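Local coordinates for protein phosphoacetylglucosamine mutase (PDB 5O9X) that catalyses the interconversion of N-acetylglucosamine 6-phosphate and N-acetylglucosamine 1-phosphate, a phosphate transfer between two positions of the sugar, at residues 64-69 against 139-144; 41-46 against 76-81; 128-133 against 147-152; 47-52 against 97-102; 221-226 against 245-250. The protein carries 1 engineered substitution. All coordinates share one frame; numbering follows the deposited sequence.

Interaction 1 (64-69 against 139-144); sequences VMVTAA and SRLIGV. Engineered in segment 64-69: Ala69 (natural residue Ser). Unlike the reference sequence in segment 139-144: Ile142 (reference Val). With G16 (1,6-di-O-phosphono-alpha-D-glucopyranose), chain B.
Thr67 OG1, just past the valine (Val66) that packs on Leu141 and Ile142, is gripped from two directions: it accepts from Ala69 N at 2.8 Å (152° at the hydrogen), closing an ST turn, and it is hydrogen-bonded to Asp133 OD2. The turn bends the chain from strand 61-66 into the ligand site, where the engineered Ala69 (naturally Ser) lies with CB 3.1 Å from O2X of the glucose 1,6-bisphosphate. The place of this residue, before His70, which also bonds the ligand, is consistent with the phosphoserine loop of the phosphohexomutase family.

On the helix side of the strand, Val66 divides its two methyls between neighbouring helix residues. CG1, anti to the backbone N (chi1 177°), reaches Leu141 CD1 at 4.1 Å, whereas CG2 is turned to Ile142 CD1. The 3.3 Å modelled between Val66 CG2 and Ile142 CD1 is shorter than ordinary van der Waals contact and rests on an unusual isoleucine shape, with chi2 near eclipsed at 15°, so the exact place of this methyl is doubtful.

The contact joins the middle of a five-stranded sheet to helix 138-151. Strand 61-66 runs between strands 75-81 and 127-132, Leu141 also leans on Val43 of helix 40-56, and Ile142 continues onto Phe130 and Arg132.

Interaction 2 (41-46 against 76-81); sequences TVVYAV and NGVKLV
Helix 41-46 and strand 76-81 run almost in the same direction, their axes 11° apart and 9.1 Å from each other at closest approach, the usual layering of an alpha/beta/alpha domain in which a helix lies along a sheet. Val43 and Val78 are the residues whose CA atoms come nearest, at 6.8 Å. No hydrogen bond links the two segments; the seam is wholly apolar and buried.

Val78 rises from the strand with its two methyls spread between successive turns of the helix. Its CG2 is modelled 3.3 Å from Val43 CG2, closer than carbons usually sit, with the two side chains crossing at roughly a right angle, and its CG1 lies against CG1 of Val46, one turn on. That same Val46 methyl, held beside its own carbonyl carbon by a chi1 of 173°, comes up against the fork of Leu80: it is 3.7 Å from Leu80 CD1, while CG and CD2 of the leucine are hardly farther away. The Val46 and Leu80 side chains lie alongside one another, pointing opposite ways.

Phe32 of strand 32-35 and Leu145 of helix 138-151 extend the apolar layer through Val46 and Val43. Near the start of the strand the Asn76 side chain turns back on its own backbone: OD1 accepts from Gly77 N at 2.8 Å, the donor tilted 25° from the carbonyl plane.

Interaction 3 (128-133 against 147-152); sequences VVFARD and AALTAT
Leu149 and Val128 meet as two forks crossed at about a right angle, in a contact that belongs to the beta-alpha-beta unit of strand 127-132, helix 138-151 and strand 155-161. Each leucine methyl takes one valine methyl: Leu149 CD1 stands 3.8 Å from Val128 CG1, and Leu149 CD2 lies at an equal distance from Val128 CG2. Both also come near Val128 CB, which lets the helix residue straddle the strand residue.

Phe130, two places along the strand and on the same side of it, approaches differently. Its chi1 of 59° sets CG between the backbone N and the carbonyl carbon, a crowded position that turns the CD2-CE2 side of the ring to Leu149 CD1. The leucine and phenylalanine side chains run antiparallel, one beside the other, with the leucine methyl set obliquely to the ring. No hydrogen bond crosses the contact, and all three side chains are buried.

Elsewhere the ring touches Ile142, Leu145 and Ser146 of the same helix, while Leu149 reaches Phe156 on the following strand, tying together all three elements of the unit. The leucine contact with the ring comes down to one methyl, CD1, lying 4.0 Å from Phe130 CE2.

Interaction 4 (47-52 against 97-102); sequences GLLATL and TKLANA
Leu99 rests the end of its side chain on the helix surface where Leu48 meets Leu49, a helix-to-helix contact in the helical layer of an alpha/beta/alpha domain. Helix 40-56 supplies that surface and helix 91-101 the incoming leucine, close to the end of that helix: Ala102 is the first residue to leave helical geometry.

A single methyl does the touching. Leu99 CD1 lies 3.8 Å from the backbone N of Leu49 and 3.9 Å from CB of the same residue, with Leu48 CB a little farther off at 4.2 Å. It therefore rests against the helix backbone itself, at the junction of two successive residues, as well as on the root of their side chains. Leu49 bends over from one flank: with chi1 at -168°, its CG points away from its own N, and CD1 curls round to within 4.0 Å of the same Leu99 methyl. Leu49 thus meets it with both the base and the tip of its side chain, whereas Leu48 offers only its base.

The three leucines are buried, and no hydrogen bond crosses between the segments. Leu99 also packs on Leu114 of helix 107-118, and Leu49 on Trp92, Tyr95 and Ala96 of helix 91-101, so this apolar patch extends well beyond the two segments. Leu48 also touches Ala148 of helix 138-151. Within helix 40-56, nearby Thr51 N donates to Gly47 O at 3.1 Å.

Interaction 5 (221-226 against 245-250); sequences GGPKLR and DDVINP
The N-terminal part of helix 221-231 and the loop that leaves strand 240-243 are fastened together at the surface of the mutase's second domain by a salt bridge, a close approach of the backbones at Gly222 and a small apolar patch. In the salt bridge one carboxylate oxygen, Asp245 OD2, takes both terminal nitrogens of Arg226. NH2 gives the stronger bond, 2.7 Å long, and uses the anti lone pair of OD2, facing away from OD1; NH1 adds a weak one at 3.2 Å. The oxygen sits at the edge of the guanidinium, but the two flat groups stand nearly perpendicular, their planes 87° apart, so this is a single-oxygen grip and not a side-by-side pairing. The arginine chain is extended until chi3, where a bend of -61° brings its head over to the aspartate.

Next to the bridge the backbones come close, Gly222 CA lying 4.7 Å from Asp245 CA, an approach made possible by the absence of a side chain on the glycine. Pro223 follows, its CG and CD packing on Val247 CG1, with CD at 3.9 Å. The loop is shaped from within by an Asx motif: Asp246 OD1 accepts from Asn249 N at 3.1 Å, with the donor well above the carboxylate plane.

Around the contact, Leu225 and Arg226 both rest on Ile242 of strand 240-243, an edge strand of the second five-stranded sheet, and Lys224 reaches across to Glu188 on helix 188-202 and to the backbone of Phe161 in strand 155-161.

How the interactions relate
Interactions 1 to 4 lie in one alpha/beta/alpha domain: 1 to 3 pack helices on a five-stranded sheet, and 4 joins two helices. Interactions 1 and 2, with centres 7 Å apart, use the neighbouring strands 61-66 and 75-81, joined where Met65 N lies 2.9 Å from Lys79 O; interactions 1 and 3 share helix 138-151, and interactions 2 and 4 share helix 40-56. Interactions 3 and 4 touch through Thr152 OG1 and Thr51 OG1, 2.6 Å apart. Only interaction 1 includes a residue of the ligand pocket; about 11 Å separates the Val78 side chain from the bound bisphosphate. Interaction 5 lies beside a second sheet, its nearest atoms about 9 Å from those of interaction 1.

Interaction 1 (64-69 against 139-144)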
# COMPACT_ATOMS: atom_id res chain seq x y z
N VAL A 64 5.61 10.46 9.76
CA VAL A 64 5.89 9.17 10.33
C VAL A 64 4.53 8.50 10.62
O VAL A 64 3.73 9.10 11.27
CB VAL A 64 6.67 9.30 11.68
CG1 VAL A 64 6.96 7.91 12.23
CG2 VAL A 64 8.03 9.97 11.45
N MET A 65 4.30 7.30 10.10
CA MET A 65 3.04 6.59 10.39
C MET A 65 3.41 5.41 11.28
O MET A 65 4.29 4.61 10.91
CB MET A 65 2.44 6.05 9.08
CG MET A 65 1.12 5.28 9.28
SD MET A 65 -0.20 6.38 9.83
CE MET A 65 -1.40 5.13 10.29
N VAL A 66 2.76 5.29 12.44
CA VAL A 66 3.06 4.18 13.33
C VAL A 66 1.96 3.10 13.08
O VAL A 66 0.81 3.29 13.44
CB VAL A 66 3.07 4.60 14.80
CG1 VAL A 66 3.32 3.36 15.72
CG2 VAL A 66 4.16 5.71 14.97
N THR A 67 2.34 2.01 12.39
CA THR A 67 1.41 0.99 12.06
C THR A 67 2.25 -0.22 11.64
O THR A 67 3.38 -0.09 11.16
CB THR A 67 0.49 1.43 10.81
OG1 THR A 67 -0.42 0.38 10.55
CG2 THR A 67 1.31 1.66 9.50
N ALA A 68 1.67 -1.39 11.84
CA ALA A 68 2.12 -2.61 11.14
C ALA A 68 1.08 -3.11 10.09
O ALA A 68 1.21 -4.24 9.61
CB ALA A 68 2.51 -3.72 12.14
N ALA A 69 0.09 -2.25 9.71
CA ALA A 69 -0.72 -2.46 8.44
C ALA A 69 -1.48 -3.82 8.40
O ALA A 69 -2.37 -4.00 9.22
CB ALA A 69 0.21 -2.32 7.25
N SER A 139 0.10 4.43 21.26
CA SER A 139 0.29 5.60 22.17
C SER A 139 1.71 5.64 22.80
O SER A 139 2.36 6.68 22.75
CB SER A 139 -0.76 5.62 23.29
OG SER A 139 -0.48 6.73 24.17
N ARG A 140 2.16 4.53 23.41
CA ARG A 140 3.55 4.40 23.96
C ARG A 140 4.56 4.81 22.91
O ARG A 140 5.45 5.60 23.20
CB ARG A 140 3.90 2.96 24.45
CG ARG A 140 5.20 2.88 25.32
CD ARG A 140 6.21 1.74 24.99
NE ARG A 140 5.43 0.60 24.64
CZ ARG A 140 5.61 -0.33 23.72
NH1 ARG A 140 6.71 -0.57 22.98
NH2 ARG A 140 4.58 -1.15 23.67
N LEU A 141 4.46 4.21 21.70
CA LEU A 141 5.39 4.55 20.60
C LEU A 141 5.37 6.02 20.15
O LEU A 141 6.44 6.63 19.92
CB LEU A 141 5.26 3.56 19.41
CG LEU A 141 5.49 2.07 19.79
CD1 LEU A 141 5.19 1.11 18.61
CD2 LEU A 141 6.89 1.80 20.38
N ILE A 142 4.19 6.60 20.01
CA ILE A 142 4.07 8.07 19.81
C ILE A 142 4.78 8.91 20.97
O ILE A 142 5.41 9.93 20.69
CB ILE A 142 2.53 8.42 19.59
CG1 ILE A 142 2.17 8.47 18.11
CG2 ILE A 142 2.03 9.68 20.26
CD1 ILE A 142 3.12 7.89 17.15
N GLY A 143 4.65 8.47 22.22
CA GLY A 143 5.46 9.02 23.36
C GLY A 143 6.95 9.01 23.05
O GLY A 143 7.66 10.01 23.26
N VAL A 144 7.45 7.88 22.55
CA VAL A 144 8.89 7.73 22.25
C VAL A 144 9.28 8.65 21.11
O VAL A 144 10.33 9.40 21.19
CB VAL A 144 9.30 6.27 21.88
CG1 VAL A 144 10.79 6.20 21.48
CG2 VAL A 144 8.99 5.26 23.00
C1 G16 B . 3.54 -4.16 2.79
C2 G16 B . 4.00 -3.42 1.54
C3 G16 B . 3.45 -4.13 0.26
C4 G16 B . 3.81 -5.60 0.17
C5 G16 B . 3.32 -6.28 1.44
C6 G16 B . 3.85 -7.69 1.64
O1 G16 B . 2.11 -4.11 2.86
O2 G16 B . 3.65 -2.00 1.53
O3 G16 B . 3.85 -3.38 -0.81
O4 G16 B . 3.20 -6.33 -0.98
O5 G16 B . 3.86 -5.65 2.63
O6 G16 B . 5.35 -7.59 1.70
P G16 B . 6.20 -8.93 2.02
O1P G16 B . 5.74 -10.05 1.06
O2P G16 B . 5.87 -9.36 3.47
O3P G16 B . 7.70 -8.57 1.96
P' G16 B . 1.31 -3.44 4.12
O1X G16 B . 2.13 -2.22 4.61
O2X G16 B . 1.33 -4.48 5.28
O3X G16 B . -0.11 -3.24 3.71

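Interaction 2 (41-46 against 76-81)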
# COMPACT_ATOMS: atom_id res chain seq x y z
N THR A 41 13.39 1.55 20.96
CA THR A 41 14.62 2.20 20.55
C THR A 41 14.59 2.46 19.03
O THR A 41 15.18 3.43 18.54
CB THR A 41 15.86 1.43 20.98
OG1 THR A 41 15.95 0.16 20.30
CG2 THR A 41 15.82 1.17 22.49
N VAL A 42 13.87 1.61 18.32
CA VAL A 42 13.68 1.72 16.87
C VAL A 42 12.95 3.03 16.54
O VAL A 42 13.39 3.80 15.68
CB VAL A 42 12.88 0.52 16.29
CG1 VAL A 42 12.64 0.71 14.81
CG2 VAL A 42 13.69 -0.75 16.40
N VAL A 43 11.81 3.23 17.18
CA VAL A 43 10.99 4.40 16.97
C VAL A 43 11.80 5.67 17.36
O VAL A 43 11.69 6.73 16.70
CB VAL A 43 9.65 4.24 17.78
CG1 VAL A 43 8.85 5.53 17.78
CG2 VAL A 43 8.83 3.06 17.18
N TYR A 44 12.53 5.56 18.47
CA TYR A 44 13.38 6.69 18.91
C TYR A 44 14.36 7.02 17.78
O TYR A 44 14.50 8.17 17.41
CB TYR A 44 14.14 6.31 20.19
CG TYR A 44 14.86 7.48 20.78
CD1 TYR A 44 14.16 8.45 21.48
CD2 TYR A 44 16.22 7.66 20.52
CE1 TYR A 44 14.82 9.57 21.99
CE2 TYR A 44 16.90 8.78 21.04
CZ TYR A 44 16.20 9.71 21.77
OH TYR A 44 16.86 10.82 22.25
N ALA A 45 15.02 6.01 17.22
CA ALA A 45 15.92 6.17 16.07
C ALA A 45 15.25 6.83 14.86
O ALA A 45 15.80 7.76 14.18
CB ALA A 45 16.48 4.81 15.65
N VAL A 46 14.03 6.36 14.58
CA VAL A 46 13.26 6.96 13.49
C VAL A 46 12.95 8.47 13.70
O VAL A 46 12.94 9.23 12.73
CB VAL A 46 11.96 6.13 13.20
CG1 VAL A 46 11.09 6.86 12.19
CG2 VAL A 46 12.34 4.76 12.61
N ASN A 76 3.78 -3.83 15.66
CA ASN A 76 3.63 -2.47 15.23
C ASN A 76 4.83 -2.13 14.36
O ASN A 76 5.64 -3.05 14.02
CB ASN A 76 3.42 -1.46 16.40
CG ASN A 76 2.48 -0.31 16.00
OD1 ASN A 76 2.39 -0.00 14.80
ND2 ASN A 76 1.72 0.30 16.97
N GLY A 77 4.92 -0.91 13.90
CA GLY A 77 6.00 -0.57 12.99
C GLY A 77 5.98 0.89 12.71
O GLY A 77 5.11 1.65 13.17
N VAL A 78 6.94 1.32 11.92
CA VAL A 78 7.05 2.79 11.68
C VAL A 78 7.55 2.98 10.29
O VAL A 78 8.68 2.50 9.99
CB VAL A 78 8.10 3.50 12.59
CG1 VAL A 78 7.74 4.94 12.75
CG2 VAL A 78 8.20 2.91 13.94
N LYS A 79 6.68 3.62 9.49
CA LYS A 79 6.92 4.06 8.09
C LYS A 79 7.25 5.55 7.88
O LYS A 79 6.46 6.42 8.33
CB LYS A 79 5.63 3.83 7.33
CG LYS A 79 5.99 3.55 5.90
CD LYS A 79 4.79 3.17 5.08
CE LYS A 79 4.05 4.40 4.67
NZ LYS A 79 2.99 3.94 3.73
N LEU A 80 8.35 5.85 7.19
CA LEU A 80 8.63 7.26 6.84
C LEU A 80 7.99 7.76 5.50
O LEU A 80 7.92 7.02 4.51
CB LEU A 80 10.11 7.56 6.92
CG LEU A 80 10.51 7.44 8.39
CD1 LEU A 80 11.49 6.27 8.56
CD2 LEU A 80 11.11 8.77 8.80
N VAL A 81 7.56 9.00 5.50
CA VAL A 81 6.86 9.63 4.36
C VAL A 81 7.63 10.89 3.95
O VAL A 81 7.77 11.80 4.73
CB VAL A 81 5.37 10.01 4.67
CG1 VAL A 81 4.67 10.53 3.38
CG2 VAL A 81 4.62 8.79 5.21

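Interaction 3 (128-133 against 147-152)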
# COMPACT_ATOMS: atom_id res chain seq x y z
N VAL A 128 8.07 17.61 11.49
CA VAL A 128 7.63 16.21 11.41
C VAL A 128 6.14 16.13 11.81
O VAL A 128 5.73 16.71 12.77
CB VAL A 128 8.57 15.29 12.21
CG1 VAL A 128 8.10 13.81 12.27
CG2 VAL A 128 9.99 15.39 11.65
N VAL A 129 5.33 15.41 11.04
CA VAL A 129 3.89 15.20 11.39
C VAL A 129 3.70 13.65 11.49
O VAL A 129 4.25 12.89 10.67
CB VAL A 129 2.95 15.93 10.35
CG1 VAL A 129 3.26 15.51 8.90
CG2 VAL A 129 1.45 15.64 10.61
N PHE A 130 2.93 13.16 12.46
CA PHE A 130 2.79 11.73 12.64
C PHE A 130 1.36 11.36 13.02
O PHE A 130 0.59 12.24 13.39
CB PHE A 130 3.84 11.23 13.63
CG PHE A 130 3.79 11.86 15.00
CD1 PHE A 130 2.79 11.47 15.94
CD2 PHE A 130 4.75 12.82 15.39
CE1 PHE A 130 2.74 12.04 17.23
CE2 PHE A 130 4.70 13.38 16.72
CZ PHE A 130 3.70 12.97 17.62
N ALA A 131 1.01 10.07 12.86
CA ALA A 131 -0.31 9.53 13.16
C ALA A 131 -0.07 8.05 13.41
O ALA A 131 1.08 7.56 13.28
CB ALA A 131 -1.22 9.73 11.97
N ARG A 132 -1.14 7.34 13.82
CA ARG A 132 -0.99 5.96 14.11
C ARG A 132 -2.33 5.30 13.82
O ARG A 132 -3.37 5.99 13.74
CB ARG A 132 -0.70 5.77 15.64
CG ARG A 132 -1.77 6.36 16.60
CD ARG A 132 -1.10 6.75 17.99
NE ARG A 132 -2.07 7.01 19.13
CZ ARG A 132 -2.31 8.08 19.88
NH1 ARG A 132 -1.79 9.36 19.70
NH2 ARG A 132 -3.21 7.86 20.86
N ASP A 133 -2.30 3.98 13.65
CA ASP A 133 -3.56 3.23 13.51
C ASP A 133 -4.01 2.89 14.99
O ASP A 133 -3.51 3.51 15.93
CB ASP A 133 -3.38 1.98 12.59
CG ASP A 133 -2.45 0.94 13.19
OD1 ASP A 133 -2.03 1.07 14.38
OD2 ASP A 133 -2.11 -0.05 12.45
N ALA A 147 9.45 12.17 22.31
CA ALA A 147 10.72 12.29 23.04
C ALA A 147 11.93 12.52 22.13
O ALA A 147 12.70 13.45 22.43
CB ALA A 147 10.94 11.14 24.06
N ALA A 148 12.08 11.75 21.03
CA ALA A 148 13.11 12.01 20.00
C ALA A 148 13.00 13.39 19.37
O ALA A 148 13.98 14.10 19.34
CB ALA A 148 13.14 10.92 18.89
N LEU A 149 11.81 13.76 18.90
CA LEU A 149 11.60 15.02 18.22
C LEU A 149 11.79 16.24 19.15
O LEU A 149 12.26 17.30 18.71
CB LEU A 149 10.20 15.08 17.53
CG LEU A 149 10.08 14.01 16.39
CD1 LEU A 149 8.62 13.81 16.05
CD2 LEU A 149 10.91 14.38 15.15
N THR A 150 11.46 16.06 20.41
CA THR A 150 11.63 17.15 21.36
C THR A 150 13.14 17.31 21.59
O THR A 150 13.65 18.43 21.63
CB THR A 150 10.93 16.87 22.68
OG1 THR A 150 11.41 15.62 23.19
CG2 THR A 150 9.49 16.75 22.51
N ALA A 151 13.86 16.18 21.68
CA ALA A 151 15.31 16.21 21.89
C ALA A 151 16.02 16.92 20.74
O ALA A 151 16.89 17.75 20.96
CB ALA A 151 15.85 14.81 22.14
N THR A 152 15.60 16.65 19.51
CA THR A 152 16.29 17.19 18.38
C THR A 152 15.69 18.53 18.06
O THR A 152 16.14 19.16 17.13
CB THR A 152 16.16 16.27 17.12
OG1 THR A 152 14.78 16.09 16.79
CG2 THR A 152 16.76 14.93 17.36

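Interaction 4 (47-52 against 97-102)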
# COMPACT_ATOMS: atom_id res chain seq x y z
N GLY A 47 12.73 8.88 14.96
CA GLY A 47 12.48 10.31 15.26
C GLY A 47 13.76 11.12 14.88
O GLY A 47 13.70 12.17 14.26
N LEU A 48 14.90 10.59 15.26
CA LEU A 48 16.20 11.16 14.83
C LEU A 48 16.36 11.28 13.31
O LEU A 48 16.68 12.37 12.80
CB LEU A 48 17.30 10.32 15.47
CG LEU A 48 17.74 10.69 16.89
CD1 LEU A 48 16.71 11.23 17.86
CD2 LEU A 48 18.53 9.55 17.50
N LEU A 49 16.08 10.19 12.59
CA LEU A 49 16.13 10.19 11.13
C LEU A 49 15.16 11.18 10.46
O LEU A 49 15.56 11.89 9.54
CB LEU A 49 15.89 8.79 10.59
CG LEU A 49 16.25 8.79 9.09
CD1 LEU A 49 17.75 8.84 8.85
CD2 LEU A 49 15.67 7.60 8.42
N ALA A 50 13.90 11.22 10.95
CA ALA A 50 12.91 12.15 10.42
C ALA A 50 13.42 13.59 10.56
O ALA A 50 13.17 14.39 9.67
CB ALA A 50 11.53 12.00 11.15
N THR A 51 14.05 13.90 11.68
CA THR A 51 14.60 15.28 11.90
C THR A 51 15.68 15.58 10.81
O THR A 51 15.62 16.61 10.12
CB THR A 51 15.26 15.43 13.29
OG1 THR A 51 14.29 15.26 14.34
CG2 THR A 51 15.88 16.86 13.47
N LEU A 52 16.61 14.64 10.61
CA LEU A 52 17.65 14.80 9.60
C LEU A 52 17.08 14.92 8.21
O LEU A 52 17.61 15.71 7.39
CB LEU A 52 18.67 13.64 9.66
CG LEU A 52 19.52 13.60 10.95
CD1 LEU A 52 20.55 12.49 10.83
CD2 LEU A 52 20.24 14.93 11.27
N THR A 97 18.55 2.34 9.23
CA THR A 97 18.98 1.06 9.78
C THR A 97 20.25 1.23 10.62
O THR A 97 20.44 0.53 11.62
CB THR A 97 19.20 0.07 8.62
OG1 THR A 97 18.00 -0.05 7.88
CG2 THR A 97 19.68 -1.30 9.05
N LYS A 98 21.08 2.22 10.26
CA LYS A 98 22.29 2.47 11.05
C LYS A 98 21.87 3.07 12.40
O LYS A 98 22.36 2.65 13.43
CB LYS A 98 23.20 3.41 10.26
CG LYS A 98 24.52 3.76 10.95
CD LYS A 98 25.09 5.06 10.37
CE LYS A 98 25.77 4.87 9.02
NZ LYS A 98 27.21 4.57 9.24
N LEU A 99 20.95 4.03 12.40
CA LEU A 99 20.51 4.58 13.66
C LEU A 99 19.83 3.52 14.52
O LEU A 99 20.05 3.45 15.74
CB LEU A 99 19.59 5.80 13.49
CG LEU A 99 20.22 7.12 13.08
CD1 LEU A 99 19.17 8.06 12.50
CD2 LEU A 99 20.92 7.75 14.30
N ALA A 100 19.02 2.67 13.88
CA ALA A 100 18.25 1.66 14.64
C ALA A 100 19.15 0.58 15.23
O ALA A 100 18.81 -0.03 16.25
CB ALA A 100 17.19 1.03 13.76
N ASN A 101 20.29 0.32 14.58
CA ASN A 101 21.23 -0.69 15.07
C ASN A 101 22.39 -0.14 15.96
O ASN A 101 23.16 -0.92 16.53
CB ASN A 101 21.73 -1.59 13.94
CG ASN A 101 20.61 -2.46 13.37
OD1 ASN A 101 20.22 -2.31 12.21
ND2 ASN A 101 20.05 -3.32 14.20
N ALA A 102 22.47 1.18 16.08
CA ALA A 102 23.47 1.82 16.95
C ALA A 102 23.24 1.43 18.41
O ALA A 102 22.07 1.50 18.89
CB ALA A 102 23.38 3.32 16.84

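Interaction 5 (221-226 against 245-250)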
# COMPACT_ATOMS: atom_id res chain seq x y z
N GLY A 221 -9.79 2.25 9.40
CA GLY A 221 -10.61 2.53 8.21
C GLY A 221 -12.10 2.51 8.43
O GLY A 221 -12.82 3.16 7.66
N GLY A 222 -12.61 1.75 9.42
CA GLY A 222 -14.09 1.67 9.73
C GLY A 222 -14.68 3.03 10.15
O GLY A 222 -15.57 3.59 9.43
N PRO A 223 -14.12 3.63 11.21
CA PRO A 223 -14.60 4.96 11.66
C PRO A 223 -14.38 6.04 10.59
O PRO A 223 -15.18 6.94 10.42
CB PRO A 223 -13.73 5.27 12.92
CG PRO A 223 -13.38 3.86 13.43
CD PRO A 223 -13.33 2.91 12.25
N LYS A 224 -13.23 5.99 9.87
CA LYS A 224 -12.91 7.03 8.90
C LYS A 224 -13.81 6.88 7.69
O LYS A 224 -14.23 7.91 7.10
CB LYS A 224 -11.46 6.99 8.41
CG LYS A 224 -10.46 7.05 9.53
CD LYS A 224 -10.68 8.23 10.50
CE LYS A 224 -9.49 8.34 11.50
NZ LYS A 224 -9.75 9.41 12.46
N LEU A 225 -14.08 5.63 7.30
CA LEU A 225 -14.97 5.49 6.10
C LEU A 225 -16.38 6.00 6.49
O LEU A 225 -17.04 6.64 5.67
CB LEU A 225 -15.08 4.01 5.67
CG LEU A 225 -16.11 3.69 4.56
CD1 LEU A 225 -15.69 4.49 3.33
CD2 LEU A 225 -15.92 2.21 4.30
N ARG A 226 -16.88 5.65 7.70
CA ARG A 226 -18.19 6.16 8.18
C ARG A 226 -18.20 7.69 8.15
O ARG A 226 -19.21 8.27 7.80
CB ARG A 226 -18.44 5.67 9.63
CG ARG A 226 -19.71 6.26 10.34
CD ARG A 226 -19.74 5.87 11.86
NE ARG A 226 -19.77 4.51 11.69
CZ ARG A 226 -18.95 3.56 12.08
NH1 ARG A 226 -18.00 3.61 13.02
NH2 ARG A 226 -19.27 2.44 11.50
N ASP A 245 -15.98 -3.03 12.34
CA ASP A 245 -15.37 -1.78 12.68
C ASP A 245 -15.00 -1.77 14.16
O ASP A 245 -15.06 -0.71 14.82
CB ASP A 245 -16.33 -0.60 12.28
CG ASP A 245 -17.60 -0.54 13.17
OD1 ASP A 245 -17.80 -1.46 13.99
OD2 ASP A 245 -18.35 0.44 13.12
N ASP A 246 -14.70 -2.94 14.75
CA ASP A 246 -14.49 -2.93 16.24
C ASP A 246 -13.08 -2.46 16.64
O ASP A 246 -12.17 -3.29 16.92
CB ASP A 246 -14.90 -4.27 16.85
CG ASP A 246 -14.63 -4.39 18.36
OD1 ASP A 246 -14.45 -3.36 19.06
OD2 ASP A 246 -14.59 -5.54 18.82
N VAL A 247 -12.92 -1.13 16.71
CA VAL A 247 -11.62 -0.52 17.03
C VAL A 247 -11.46 -0.47 18.56
O VAL A 247 -10.48 0.04 19.03
CB VAL A 247 -11.44 0.91 16.44
CG1 VAL A 247 -11.36 0.84 14.90
CG2 VAL A 247 -12.58 1.83 16.92
N ILE A 248 -12.45 -0.96 19.28
CA ILE A 248 -12.38 -0.97 20.74
C ILE A 248 -11.60 -2.20 21.27
O ILE A 248 -10.83 -2.10 22.24
CB ILE A 248 -13.84 -0.97 21.34
CG1 ILE A 248 -14.68 0.23 20.84
CG2 ILE A 248 -13.84 -1.10 22.89
CD1 ILE A 248 -14.10 1.56 21.35
N ASN A 249 -11.85 -3.38 20.71
CA ASN A 249 -11.07 -4.57 21.14
C ASN A 249 -9.85 -4.68 20.16
O ASN A 249 -10.06 -4.99 18.95
CB ASN A 249 -11.92 -5.83 21.11
CG ASN A 249 -11.13 -7.08 21.50
OD1 ASN A 249 -9.91 -7.02 21.76
ND2 ASN A 249 -11.80 -8.20 21.55
N PRO A 250 -8.61 -4.43 20.66
CA PRO A 250 -7.42 -4.44 19.80
C PRO A 250 -7.11 -5.87 19.27
O PRO A 250 -6.48 -5.99 18.25
CB PRO A 250 -6.30 -4.01 20.75
CG PRO A 250 -6.77 -4.50 22.11
CD PRO A 250 -8.24 -4.25 22.09